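Local structure of prephenate dehydratase (Arthrobacter aurescens, 3MWB) at residues Pro14-Phe18 and Ser135-Ala139; Leu44-Arg48 and Ile74-Leu80; Arg84-Ile90 and Ala180-Leu186; Asp250-Ala255 and Phe276-Arg282. The protein probably converts prephenate to phenylpyruvate in L-phenylalanine biosynthesis, and binds L-phenylalanine in pockets of its ACT domain. All blocks are in the same frame, centred on the assembly; numbering follows the deposited sequence. Where two conformers were deposited one is given.

Contact 1: Pro14-Phe18 and Ser135-Ala139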
loop_
_atom_site.group_PDB
_atom_site.type_symbol
_atom_site.label_atom_id
_atom_site.label_comp_id
_atom_site.label_asym_id
_atom_site.label_seq_id
_atom_site.Cartn_x
_atom_site.Cartn_y
_atom_site.Cartn_z
ATOM N N PRO A 14 -32.513 23.032 23.437
ATOM C CA PRO A 14 -32.718 24.036 24.479
ATOM C C PRO A 14 -32.036 23.680 25.814
ATOM O O PRO A 14 -31.247 22.750 25.879
ATOM C CB PRO A 14 -34.251 24.082 24.617
ATOM C CG PRO A 14 -34.721 22.690 24.173
ATOM C CD PRO A 14 -33.627 22.069 23.346
ATOM N N GLN A 15 -32.330 24.437 26.870
ATOM C CA GLN A 15 -31.791 24.124 28.189
ATOM C C GLN A 15 -32.339 22.771 28.679
ATOM O O GLN A 15 -33.430 22.343 28.285
ATOM C CB GLN A 15 -32.044 25.276 29.183
ATOM C CG GLN A 15 -31.250 26.556 28.833
ATOM C CD GLN A 15 -31.299 27.651 29.902
ATOM O OE1 GLN A 15 -32.108 27.602 30.830
ATOM N NE2 GLN A 15 -30.423 28.654 29.764
ATOM N N GLY A 16 -31.553 22.067 29.492
ATOM C CA GLY A 16 -32.026 20.815 30.104
ATOM C C GLY A 16 -31.833 19.549 29.287
ATOM O O GLY A 16 -32.180 18.435 29.741
ATOM N N THR A 17 -31.278 19.708 28.084
ATOM C CA THR A 17 -30.908 18.562 27.246
ATOM C C THR A 17 -29.688 17.833 27.809
ATOM O O THR A 17 -29.013 18.317 28.725
ATOM C CB THR A 17 -30.558 19.006 25.798
ATOM O OG1 THR A 17 -29.595 20.067 25.855
ATOM C CG2 THR A 17 -31.811 19.524 25.064
ATOM N N PHE A 18 -29.398 16.662 27.240
ATOM C CA PHE A 18 -28.153 15.971 27.526
ATOM C C PHE A 18 -26.937 16.827 27.157
ATOM O O PHE A 18 -25.919 16.800 27.843
ATOM C CB PHE A 18 -28.130 14.610 26.805
ATOM C CG PHE A 18 -29.009 13.599 27.452
ATOM C CD1 PHE A 18 -30.388 13.574 27.181
ATOM C CD2 PHE A 18 -28.485 12.714 28.394
ATOM C CE1 PHE A 18 -31.222 12.643 27.821
ATOM C CE2 PHE A 18 -29.305 11.781 29.035
ATOM C CZ PHE A 18 -30.676 11.743 28.740
ATOM N N SER A 135 -39.399 17.074 19.654
ATOM C CA SER A 135 -38.248 17.731 19.019
ATOM C C SER A 135 -36.934 17.510 19.785
ATOM O O SER A 135 -35.864 17.434 19.181
ATOM C CB SER A 135 -38.515 19.238 18.828
ATOM O OG SER A 135 -38.635 19.866 20.098
ATOM N N SER A 136 -37.032 17.420 21.110
ATOM C CA SER A 136 -35.906 17.092 21.996
ATOM C C SER A 136 -36.446 16.512 23.305
ATOM O O SER A 136 -37.650 16.615 23.570
ATOM C CB SER A 136 -35.023 18.322 22.272
ATOM O OG SER A 136 -35.703 19.326 23.011
ATOM N N THR A 137 -35.581 15.892 24.110
ATOM C CA THR A 137 -36.008 15.381 25.408
ATOM C C THR A 137 -36.510 16.522 26.300
ATOM O O THR A 137 -37.544 16.388 26.960
ATOM C CB THR A 137 -34.914 14.525 26.156
ATOM O OG1 THR A 137 -33.811 15.354 26.567
ATOM C CG2 THR A 137 -34.411 13.373 25.266
ATOM N N ALA A 138 -35.769 17.630 26.300
ATOM C CA ALA A 138 -36.112 18.807 27.106
ATOM C C ALA A 138 -37.483 19.385 26.740
ATOM O O ALA A 138 -38.289 19.627 27.630
ATOM C CB ALA A 138 -35.025 19.878 26.999
ATOM N N ALA A 139 -37.743 19.598 25.448
ATOM C CA ALA A 139 -39.047 20.106 24.996
ATOM C C ALA A 139 -40.185 19.166 25.390
ATOM O O ALA A 139 -41.257 19.613 25.805
ATOM C CB ALA A 139 -39.059 20.361 23.490
HETATM O O HOH W 1 -33.736 16.209 29.103
#
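Of the CA atoms, those of Thr17 and Ala138 come nearest each other across the segments, 5.2 Å apart. A type II beta turn runs from Pro14, which follows a cis peptide bond, to Thr17; Gly16 takes the positive phi (87°) that this turn needs at its third position. Each segment then enters a helix, Thr17 being the N-cap of 18-23 and Ser136 that of 137-143. The turn follows strand 8-12 of one alpha/beta lobe and the second helix follows strand 130-133 of the other, which places the contact between the two lobes of a periplasmic-binding-protein-like fold. The methyl of Ala138 points into the turn: its CB lies 3.2 Å from Gln15 O, a tight fit, and 3.8 Å from Thr17 CG2, while Pro14 CG adds a looser apolar contact. Ser136 holds OG between its backbone N and carbonyl carbon (chi1 66°), from where OG accepts a nearly straight bond from Ala139 N (3.2 Å, 167°). The same oxygen rests 3.5 Å from Pro14 CD. With an alanine at Ser136, Ala139 N would probably be left without its capping acceptor and a gap would open beside the proline ring. Thr137 crosses Phe18 at about a right angle, its OG1 near the plane of the ring at the CD1-CE1 edge. Water 1 donates both to Gly16 O (2.8 Å) and to Thr137 OG1 (2.7 Å), bridging the segments where no direct hydrogen bond does. Glu64 makes a second bridge, its OE2 hydrogen-bonded to both Phe18 N and Thr137 OG1.

Contact 2: Leu44-Arg48 and Ile74-Leu80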
loop_
_atom_site.group_PDB
_atom_site.type_symbol
_atom_site.label_atom_id
_atom_site.label_comp_id
_atom_site.label_asym_id
_atom_site.label_seq_id
_atom_site.Cartn_x
_atom_site.Cartn_y
_atom_site.Cartn_z
ATOM N N LEU A 44 -22.021 27.325 16.644
ATOM C CA LEU A 44 -20.668 27.563 16.131
ATOM C C LEU A 44 -20.505 28.964 15.550
ATOM O O LEU A 44 -19.441 29.585 15.673
ATOM C CB LEU A 44 -20.290 26.495 15.098
ATOM C CG LEU A 44 -20.167 25.052 15.642
ATOM C CD1 LEU A 44 -19.940 24.050 14.509
ATOM C CD2 LEU A 44 -19.046 24.899 16.658
ATOM N N GLU A 45 -21.564 29.444 14.913
ATOM C CA GLU A 45 -21.610 30.770 14.336
ATOM C C GLU A 45 -21.219 31.801 15.387
ATOM O O GLU A 45 -20.401 32.683 15.122
ATOM C CB GLU A 45 -23.039 31.039 13.934
ATOM C CG GLU A 45 -23.239 31.813 12.716
ATOM C CD GLU A 45 -24.686 31.725 12.289
ATOM O OE1 GLU A 45 -25.420 32.721 12.480
ATOM O OE2 GLU A 45 -25.093 30.639 11.802
ATOM N N ARG A 46 -21.791 31.676 16.583
ATOM C CA ARG A 46 -21.517 32.642 17.646
ATOM C C ARG A 46 -20.027 32.647 18.006
ATOM O O ARG A 46 -19.435 33.713 18.212
ATOM C CB ARG A 46 -22.408 32.398 18.883
ATOM N N VAL A 47 -19.416 31.467 18.043
ATOM C CA VAL A 47 -17.984 31.342 18.314
ATOM C C VAL A 47 -17.173 31.999 17.187
ATOM O O VAL A 47 -16.296 32.833 17.430
ATOM C CB VAL A 47 -17.559 29.835 18.487
ATOM C CG1 VAL A 47 -16.059 29.702 18.578
ATOM C CG2 VAL A 47 -18.239 29.221 19.727
ATOM N N ARG A 48 -17.490 31.623 15.953
ATOM C CA ARG A 48 -16.835 32.202 14.774
ATOM C C ARG A 48 -16.910 33.742 14.714
ATOM O O ARG A 48 -15.943 34.390 14.309
ATOM C CB ARG A 48 -17.403 31.576 13.507
ATOM C CG ARG A 48 -16.966 30.138 13.333
ATOM C CD ARG A 48 -17.877 29.338 12.412
ATOM N NE ARG A 48 -17.102 28.295 11.744
ATOM C CZ ARG A 48 -17.609 27.158 11.269
ATOM N NH1 ARG A 48 -18.897 26.896 11.405
ATOM N NH2 ARG A 48 -16.816 26.278 10.668
ATOM N N ILE A 74 -18.086 21.707 11.035
ATOM C CA ILE A 74 -16.663 21.882 11.353
ATOM C C ILE A 74 -15.757 21.612 10.154
ATOM O O ILE A 74 -14.539 21.770 10.242
ATOM C CB ILE A 74 -16.217 21.012 12.567
ATOM C CG1 ILE A 74 -16.294 19.510 12.236
ATOM C CG2 ILE A 74 -17.085 21.339 13.786
ATOM C CD1 ILE A 74 -15.692 18.610 13.322
ATOM N N ALA A 75 -16.366 21.213 9.039
ATOM C CA ALA A 75 -15.634 20.845 7.821
ATOM C C ALA A 75 -15.564 21.978 6.822
ATOM O O ALA A 75 -14.929 21.849 5.779
ATOM C CB ALA A 75 -16.273 19.663 7.181
ATOM N N THR A 76 -16.236 23.087 7.110
ATOM C CA THR A 76 -16.265 24.204 6.156
ATOM C C THR A 76 -16.324 25.497 6.913
ATOM O O THR A 76 -16.758 25.515 8.059
ATOM C CB THR A 76 -17.506 24.177 5.216
ATOM O OG1 THR A 76 -18.691 23.896 5.978
ATOM C CG2 THR A 76 -17.355 23.157 4.110
ATOM N N GLY A 77 -15.875 26.567 6.265
ATOM C CA GLY A 77 -16.043 27.920 6.779
ATOM C C GLY A 77 -14.875 28.326 7.652
ATOM O O GLY A 77 -13.772 27.785 7.522
ATOM N N GLN A 78 -15.120 29.276 8.542
ATOM C CA GLN A 78 -14.075 29.806 9.397
ATOM C C GLN A 78 -13.380 28.698 10.188
ATOM O O GLN A 78 -14.021 27.746 10.632
ATOM C CB GLN A 78 -14.651 30.891 10.325
ATOM C CG GLN A 78 -15.352 32.062 9.592
ATOM C CD GLN A 78 -14.381 33.030 8.932
ATOM O OE1 GLN A 78 -14.266 33.076 7.699
ATOM N NE2 GLN A 78 -13.692 33.832 9.745
ATOM N N GLU A 79 -12.067 28.810 10.337
ATOM C CA GLU A 79 -11.292 27.839 11.111
ATOM C C GLU A 79 -11.797 27.714 12.560
ATOM O O GLU A 79 -12.172 28.706 13.204
ATOM C CB GLU A 79 -9.809 28.225 11.093
ATOM N N LEU A 80 -11.815 26.482 13.052
ATOM C CA LEU A 80 -12.182 26.181 14.434
ATOM C C LEU A 80 -11.230 25.140 15.004
ATOM O O LEU A 80 -10.571 24.414 14.244
ATOM C CB LEU A 80 -13.593 25.618 14.471
ATOM C CG LEU A 80 -14.783 26.517 14.181
ATOM C CD1 LEU A 80 -16.017 25.636 14.093
ATOM C CD2 LEU A 80 -14.965 27.580 15.245
HETATM O O HOH W 2 -13.992 33.090 12.722
#
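Arg48 supplies the direct hydrogen bonds between the segments, both to the carbonyl of Gln78. Its CG lies anti to its carbonyl carbon (chi1 -71°) and the chain runs extended from CG to NE, which carries the guanidinium across to Gln78 O. NH2 donates to Gln78 O over 3.2 Å at 155°, with the oxygen in the guanidinium plane and the donor in the carbonyl plane; a weak bond from NE to the same O (3.3 Å) makes the grip side-on. NH2 is also hydrogen-bonded to Ala73 O. These carbonyls would together favour the positive charge. Water 2 adds an indirect link, donating to Arg48 O and accepting from Gln78 NE2.

Apolar contacts line the inner side. Leu80 CD1 lies over one face of the guanidinium, 3.6 Å from Arg48 CZ, and Leu80 CD2 touches Arg48 CG at 3.8 Å. Leu44 uses both branches: CD1 meets Ile74 CG2 at 4.0 Å and CD2 meets Leu80 CD1, also at 4.0 Å. Val47 CG1 meets Leu80 CD2 at 4.1 Å. Leu44 and Leu80 also touch Val187 of the sheet beneath.

An arginine at the end of helix 40-48 thus gathers carbonyls from the last residue of helix 67-73 and from the loop leading into strand 81-89, a helix-to-loop junction in an alpha/beta lobe of the periplasmic-binding-protein type.

Contact 3: Arg84-Ile90 and Ala180-Leu186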
loop_
_atom_site.group_PDB
_atom_site.type_symbol
_atom_site.label_atom_id
_atom_site.label_comp_id
_atom_site.label_asym_id
_atom_site.label_seq_id
_atom_site.Cartn_x
_atom_site.Cartn_y
_atom_site.Cartn_z
ATOM N N ARG A 84 -11.440 20.412 23.784
ATOM C CA ARG A 84 -11.835 19.436 24.793
ATOM C C ARG A 84 -12.839 18.476 24.207
ATOM O O ARG A 84 -13.658 18.856 23.360
ATOM C CB ARG A 84 -12.470 20.104 25.993
ATOM C CG ARG A 84 -12.896 19.122 27.092
ATOM C CD ARG A 84 -13.595 19.846 28.238
ATOM N NE ARG A 84 -12.651 20.661 28.978
ATOM C CZ ARG A 84 -11.984 20.242 30.050
ATOM N NH1 ARG A 84 -12.157 19.005 30.508
ATOM N NH2 ARG A 84 -11.137 21.060 30.651
ATOM N N GLU A 85 -12.782 17.233 24.667
ATOM C CA GLU A 85 -13.818 16.282 24.336
ATOM C C GLU A 85 -14.402 15.775 25.658
ATOM O O GLU A 85 -13.729 15.801 26.677
ATOM C CB GLU A 85 -13.259 15.160 23.444
ATOM C CG GLU A 85 -12.293 14.202 24.112
ATOM C CD GLU A 85 -12.151 12.874 23.349
ATOM O OE1 GLU A 85 -12.681 12.749 22.223
ATOM O OE2 GLU A 85 -11.489 11.963 23.872
ATOM N N ALA A 86 -15.665 15.368 25.628
ATOM C CA ALA A 86 -16.327 14.766 26.789
ATOM C C ALA A 86 -17.078 13.496 26.404
ATOM O O ALA A 86 -17.710 13.418 25.339
ATOM C CB ALA A 86 -17.271 15.750 27.415
ATOM N N LEU A 87 -17.008 12.502 27.279
ATOM C CA LEU A 87 -17.756 11.277 27.091
ATOM C C LEU A 87 -18.697 11.169 28.277
ATOM O O LEU A 87 -18.251 10.842 29.391
ATOM C CB LEU A 87 -16.821 10.071 27.041
ATOM C CG LEU A 87 -16.206 9.736 25.691
ATOM C CD1 LEU A 87 -15.036 8.749 25.872
ATOM C CD2 LEU A 87 -17.253 9.179 24.735
ATOM N N VAL A 88 -19.976 11.473 28.041
ATOM C CA VAL A 88 -20.971 11.582 29.109
ATOM C C VAL A 88 -21.943 10.401 29.121
ATOM O O VAL A 88 -22.715 10.253 28.183
ATOM C CB VAL A 88 -21.782 12.904 28.996
ATOM C CG1 VAL A 88 -22.794 13.027 30.148
ATOM C CG2 VAL A 88 -20.836 14.126 28.957
ATOM N N PRO A 89 -21.911 9.574 30.195
ATOM C CA PRO A 89 -22.861 8.461 30.409
ATOM C C PRO A 89 -24.327 8.918 30.318
ATOM O O PRO A 89 -24.691 9.970 30.863
ATOM C CB PRO A 89 -22.525 7.966 31.833
ATOM C CG PRO A 89 -21.066 8.310 31.998
ATOM C CD PRO A 89 -20.880 9.626 31.255
ATOM N N ILE A 90 -25.134 8.146 29.595
ATOM C CA ILE A 90 -26.522 8.494 29.351
ATOM C C ILE A 90 -27.389 7.746 30.365
ATOM O O ILE A 90 -27.303 6.524 30.478
ATOM C CB ILE A 90 -26.959 8.124 27.909
ATOM C CG1 ILE A 90 -26.127 8.892 26.866
ATOM C CG2 ILE A 90 -28.455 8.393 27.706
ATOM C CD1 ILE A 90 -26.168 8.281 25.457
ATOM N N ALA A 180 -24.042 3.158 27.452
ATOM C CA ALA A 180 -24.412 4.273 26.574
ATOM C C ALA A 180 -23.723 5.576 26.996
ATOM O O ALA A 180 -23.821 5.998 28.159
ATOM C CB ALA A 180 -25.914 4.472 26.579
ATOM N N VAL A 181 -23.040 6.214 26.042
ATOM C CA VAL A 181 -22.400 7.511 26.291
ATOM C C VAL A 181 -22.521 8.356 25.052
ATOM O O VAL A 181 -22.564 7.823 23.951
ATOM C CB VAL A 181 -20.897 7.387 26.639
ATOM C CG1 VAL A 181 -20.683 6.618 27.968
ATOM C CG2 VAL A 181 -20.117 6.720 25.484
ATOM N N THR A 182 -22.585 9.674 25.243
ATOM C CA THR A 182 -22.516 10.611 24.133
ATOM C C THR A 182 -21.143 11.269 24.122
ATOM O O THR A 182 -20.613 11.656 25.170
ATOM C CB THR A 182 -23.627 11.689 24.242
ATOM O OG1 THR A 182 -24.903 11.043 24.271
ATOM C CG2 THR A 182 -23.581 12.683 23.039
ATOM N N ARG A 183 -20.555 11.370 22.942
ATOM C CA ARG A 183 -19.313 12.080 22.796
ATOM C C ARG A 183 -19.637 13.496 22.344
ATOM O O ARG A 183 -20.411 13.701 21.398
ATOM C CB ARG A 183 -18.412 11.373 21.800
ATOM C CG ARG A 183 -16.943 11.754 21.926
ATOM C CD ARG A 183 -16.073 10.983 20.950
ATOM N NE ARG A 183 -14.918 11.818 20.698
ATOM C CZ ARG A 183 -14.585 12.352 19.534
ATOM N NH1 ARG A 183 -15.243 12.075 18.422
ATOM N NH2 ARG A 183 -13.532 13.119 19.490
ATOM N N PHE A 184 -19.084 14.459 23.069
ATOM C CA PHE A 184 -19.221 15.868 22.742
ATOM C C PHE A 184 -17.845 16.469 22.449
ATOM O O PHE A 184 -16.826 15.942 22.900
ATOM C CB PHE A 184 -19.838 16.641 23.928
ATOM C CG PHE A 184 -21.236 16.205 24.298
ATOM C CD1 PHE A 184 -21.440 15.149 25.209
ATOM C CD2 PHE A 184 -22.346 16.875 23.783
ATOM C CE1 PHE A 184 -22.729 14.754 25.580
ATOM C CE2 PHE A 184 -23.645 16.496 24.131
ATOM C CZ PHE A 184 -23.841 15.429 25.045
ATOM N N ILE A 185 -17.830 17.591 21.734
ATOM C CA ILE A 185 -16.609 18.360 21.534
ATOM C C ILE A 185 -16.853 19.822 21.880
ATOM O O ILE A 185 -17.948 20.357 21.687
ATOM C CB ILE A 185 -16.006 18.208 20.087
ATOM C CG1 ILE A 185 -17.073 18.480 19.015
ATOM C CG2 ILE A 185 -15.350 16.840 19.927
ATOM C CD1 ILE A 185 -16.545 18.585 17.591
ATOM N N LEU A 186 -15.837 20.454 22.439
ATOM C CA LEU A 186 -15.892 21.878 22.761
ATOM C C LEU A 186 -15.000 22.593 21.757
ATOM O O LEU A 186 -13.821 22.319 21.665
ATOM C CB LEU A 186 -15.382 22.128 24.187
ATOM C CG LEU A 186 -15.534 23.518 24.816
ATOM C CD1 LEU A 186 -17.010 23.892 25.039
ATOM C CD2 LEU A 186 -14.772 23.557 26.155
#
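The guanidinium of Arg183 meets Glu85 with its edge: NE and NH2 both donate to Glu85 OE1, each over 2.9 Å, with the oxygen close to the guanidinium plane. The carboxylate stands steeply to it, the planes 73° apart, and both nitrogens converge on one oxygen rather than pairing with two. The extended Arg183 side chain, with CG anti to the backbone N (chi1 -160°), brings them there. The Phe184 ring carries Thr182 CG2 over one face and has Ala86 O at its edge; Val88 CG2 approaches obliquely, 3.9 Å from Phe184 CE1. These strands are the antiparallel pair 81-89 and 181-188, by which the chain leaves one lobe and returns to it, the double crossover of type II periplasmic-binding-protein folds. Paired bonds join Ala86 with Phe184 and Val88 with Thr182 (Phe184 N to Ala86 O 2.9 Å, 169°).

Glu85, Leu87, Arg183 and Ile185 share one face of the sheet, where Lys201 also forms a salt bridge with Glu85 OE1 and Ala283 N bonds to OE2. A leucine in place of Arg183 would probably leave Glu85 OE1 without two of its donors and its charge less fully balanced. Beyond the strand, Ile90 N donates to Ala180 O, and Ile90 CD1 lies 3.3 Å from Thr182 OG1, a hydroxyl hydrogen-bonded to Asn61 O.

Contact 4: Asp250-Ala255 and Phe276-Arg282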
loop_
_atom_site.group_PDB
_atom_site.type_symbol
_atom_site.label_atom_id
_atom_site.label_comp_id
_atom_site.label_asym_id
_atom_site.label_seq_id
_atom_site.Cartn_x
_atom_site.Cartn_y
_atom_site.Cartn_z
ATOM N N ASP A 250 -10.193 11.237 13.343
ATOM C CA ASP A 250 -9.503 11.422 14.641
ATOM C C ASP A 250 -8.316 10.481 14.687
ATOM O O ASP A 250 -8.470 9.268 14.436
ATOM C CB ASP A 250 -10.416 11.121 15.851
ATOM C CG ASP A 250 -11.669 12.013 15.912
ATOM O OD1 ASP A 250 -11.670 13.142 15.352
ATOM O OD2 ASP A 250 -12.662 11.584 16.547
ATOM N N ALA A 251 -7.133 11.035 14.981
ATOM C CA ALA A 251 -5.904 10.247 15.175
ATOM C C ALA A 251 -5.453 10.304 16.621
ATOM O O ALA A 251 -5.724 11.305 17.323
ATOM C CB ALA A 251 -4.797 10.765 14.257
ATOM N N ASP A 252 -4.794 9.239 17.082
ATOM C CA ASP A 252 -4.096 9.232 18.386
ATOM C C ASP A 252 -2.836 10.063 18.273
ATOM O O ASP A 252 -1.992 9.810 17.398
ATOM C CB ASP A 252 -3.642 7.829 18.762
ATOM C CG ASP A 252 -4.787 6.904 19.120
ATOM O OD1 ASP A 252 -5.950 7.379 19.215
ATOM O OD2 ASP A 252 -4.511 5.693 19.338
ATOM N N GLY A 253 -2.682 11.051 19.145
ATOM C CA GLY A 253 -1.489 11.846 19.113
ATOM C C GLY A 253 -1.712 13.330 19.185
ATOM O O GLY A 253 -2.845 13.837 19.102
ATOM N N HIS A 254 -0.606 14.038 19.322
ATOM C CA HIS A 254 -0.636 15.491 19.419
ATOM C C HIS A 254 0.158 16.051 18.239
ATOM O O HIS A 254 1.176 15.479 17.856
ATOM C CB HIS A 254 0.023 15.890 20.713
ATOM C CG HIS A 254 -0.047 17.350 21.006
ATOM N ND1 HIS A 254 -0.994 17.891 21.845
ATOM C CD2 HIS A 254 0.740 18.378 20.616
ATOM C CE1 HIS A 254 -0.788 19.194 21.958
ATOM N NE2 HIS A 254 0.258 19.513 21.218
ATOM N N ALA A 255 -0.304 17.173 17.676
ATOM C CA ALA A 255 0.331 17.779 16.495
ATOM C C ALA A 255 1.857 17.954 16.623
ATOM O O ALA A 255 2.568 17.869 15.620
ATOM C CB ALA A 255 -0.328 19.107 16.157
ATOM N N PHE A 276 -7.065 21.678 9.876
ATOM C CA PHE A 276 -6.620 21.187 11.172
ATOM C C PHE A 276 -7.653 21.557 12.241
ATOM O O PHE A 276 -7.970 22.747 12.431
ATOM C CB PHE A 276 -5.228 21.726 11.514
ATOM C CG PHE A 276 -4.718 21.272 12.859
ATOM C CD1 PHE A 276 -4.220 19.977 13.044
ATOM C CD2 PHE A 276 -4.724 22.153 13.941
ATOM C CE1 PHE A 276 -3.748 19.559 14.266
ATOM C CE2 PHE A 276 -4.248 21.738 15.176
ATOM C CZ PHE A 276 -3.759 20.443 15.340
ATOM N N LEU A 277 -8.168 20.532 12.932
ATOM C CA LEU A 277 -9.237 20.705 13.949
ATOM C C LEU A 277 -8.764 20.516 15.411
ATOM O O LEU A 277 -9.558 20.332 16.333
ATOM C CB LEU A 277 -10.417 19.783 13.629
ATOM C CG LEU A 277 -11.515 20.240 12.658
ATOM C CD1 LEU A 277 -12.236 21.441 13.251
ATOM C CD2 LEU A 277 -10.966 20.592 11.302
ATOM N N GLY A 278 -7.467 20.581 15.627
ATOM C CA GLY A 278 -6.968 20.635 16.986
ATOM C C GLY A 278 -6.405 19.332 17.488
ATOM O O GLY A 278 -6.715 18.231 16.970
ATOM N N SER A 279 -5.533 19.479 18.478
ATOM C CA SER A 279 -5.037 18.377 19.296
ATOM C C SER A 279 -5.556 18.693 20.680
ATOM O O SER A 279 -5.619 19.866 21.073
ATOM C CB SER A 279 -3.501 18.322 19.299
ATOM O OG SER A 279 -3.006 17.999 18.010
ATOM N N TYR A 280 -5.956 17.658 21.405
ATOM C CA TYR A 280 -6.632 17.845 22.687
ATOM C C TYR A 280 -6.594 16.536 23.463
ATOM O O TYR A 280 -6.469 15.445 22.862
ATOM C CB TYR A 280 -8.100 18.334 22.494
ATOM C CG TYR A 280 -8.875 17.471 21.544
ATOM C CD1 TYR A 280 -8.800 17.694 20.159
ATOM C CD2 TYR A 280 -9.634 16.389 21.998
ATOM C CE1 TYR A 280 -9.455 16.869 19.258
ATOM C CE2 TYR A 280 -10.321 15.542 21.058
ATOM C CZ TYR A 280 -10.217 15.812 19.701
ATOM O OH TYR A 280 -10.874 15.050 18.749
ATOM N N ALA A 281 -6.709 16.643 24.782
ATOM C CA ALA A 281 -6.651 15.488 25.677
ATOM C C ALA A 281 -7.802 14.529 25.406
ATOM O O ALA A 281 -8.942 14.962 25.200
ATOM C CB ALA A 281 -6.674 15.952 27.152
ATOM N N ARG A 282 -7.496 13.229 25.395
ATOM C CA ARG A 282 -8.523 12.178 25.350
ATOM C C ARG A 282 -9.316 12.170 26.650
ATOM O O ARG A 282 -8.726 12.169 27.741
ATOM C CB ARG A 282 -7.914 10.781 25.122
ATOM C CG ARG A 282 -7.140 10.630 23.778
ATOM C CD ARG A 282 -6.630 9.192 23.499
ATOM N NE ARG A 282 -7.578 8.134 23.850
ATOM C CZ ARG A 282 -8.181 7.305 22.992
ATOM N NH1 ARG A 282 -7.952 7.375 21.686
ATOM N NH2 ARG A 282 -9.030 6.387 23.455
HETATM O O HOH W 3 -7.747 5.026 20.042
#
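Phe276 begins the contact with its ring end, CZ lying 3.8 Å from Ala255 CB. Strand 275-281 is the last of a beta-alpha-beta-beta-alpha-beta ACT domain, a four-stranded antiparallel sheet in which strand 200-207 separates it from strand 245-252. Leu310 and Ile309 of a neighbouring subunit pack on Ala255 and Phe276.

Gly253 pairs with Asp200 at the start of the intervening strand, and beyond that point Ser279 meets His254 and Ala255 directly. Its OG, anti to its own carbonyl carbon (chi1 -66°), accepts from Ala255 N over 2.8 Å at 150° and is also hydrogen-bonded to Thr202 OG1, two partners that together would restrain the hydroxyl. The methylene of Ser279 forms a CH-pi contact over one face of His254, CB standing 3.9 Å from the ring centroid.

Next comes Tyr280, whose OH is 4.0 Å from Asp250 OD1, too far for a direct bond; Thr203 OG1, hydrogen-bonded to both, spans the distance. Asp250 OD2 has a salt bridge to Arg232 of the phenylalanine pocket.

The side chain of Arg282 bends at chi3 (41°), and NH1 makes a salt bridge to Asp252 OD1 (3.2 Å), guanidinium and carboxylate nearly perpendicular. Each has a second partner: Arg282 NH2 pairs with Asp284, and Asp252 OD2 bonds to Asn229 of the phenylalanine pocket. Arg282 NH1 also donates to water 3 over 2.9 Å.

From the N terminus, the turn 14-18 opens the loop that contact 1 closes at 135-139, joining the two lobes. Contact 2 is nested wholly inside it and fastens helix 40-48 to the loop before strand 81-89. Contact 3 crosses contact 1: it starts at 84-90, within that loop, and closes at 180-186, after the chain has passed through the second lobe. The two touch where Phe18 CE2 packs against Ile90 CG2 at 3.7 Å. Contact 4 follows in series within the ACT domain, about 17 Å from contact 1 at the nearest atoms. Leu277 CD1 links it to contact 2, and a long, weak ion pair, Arg183 with Asp250, to contact 3.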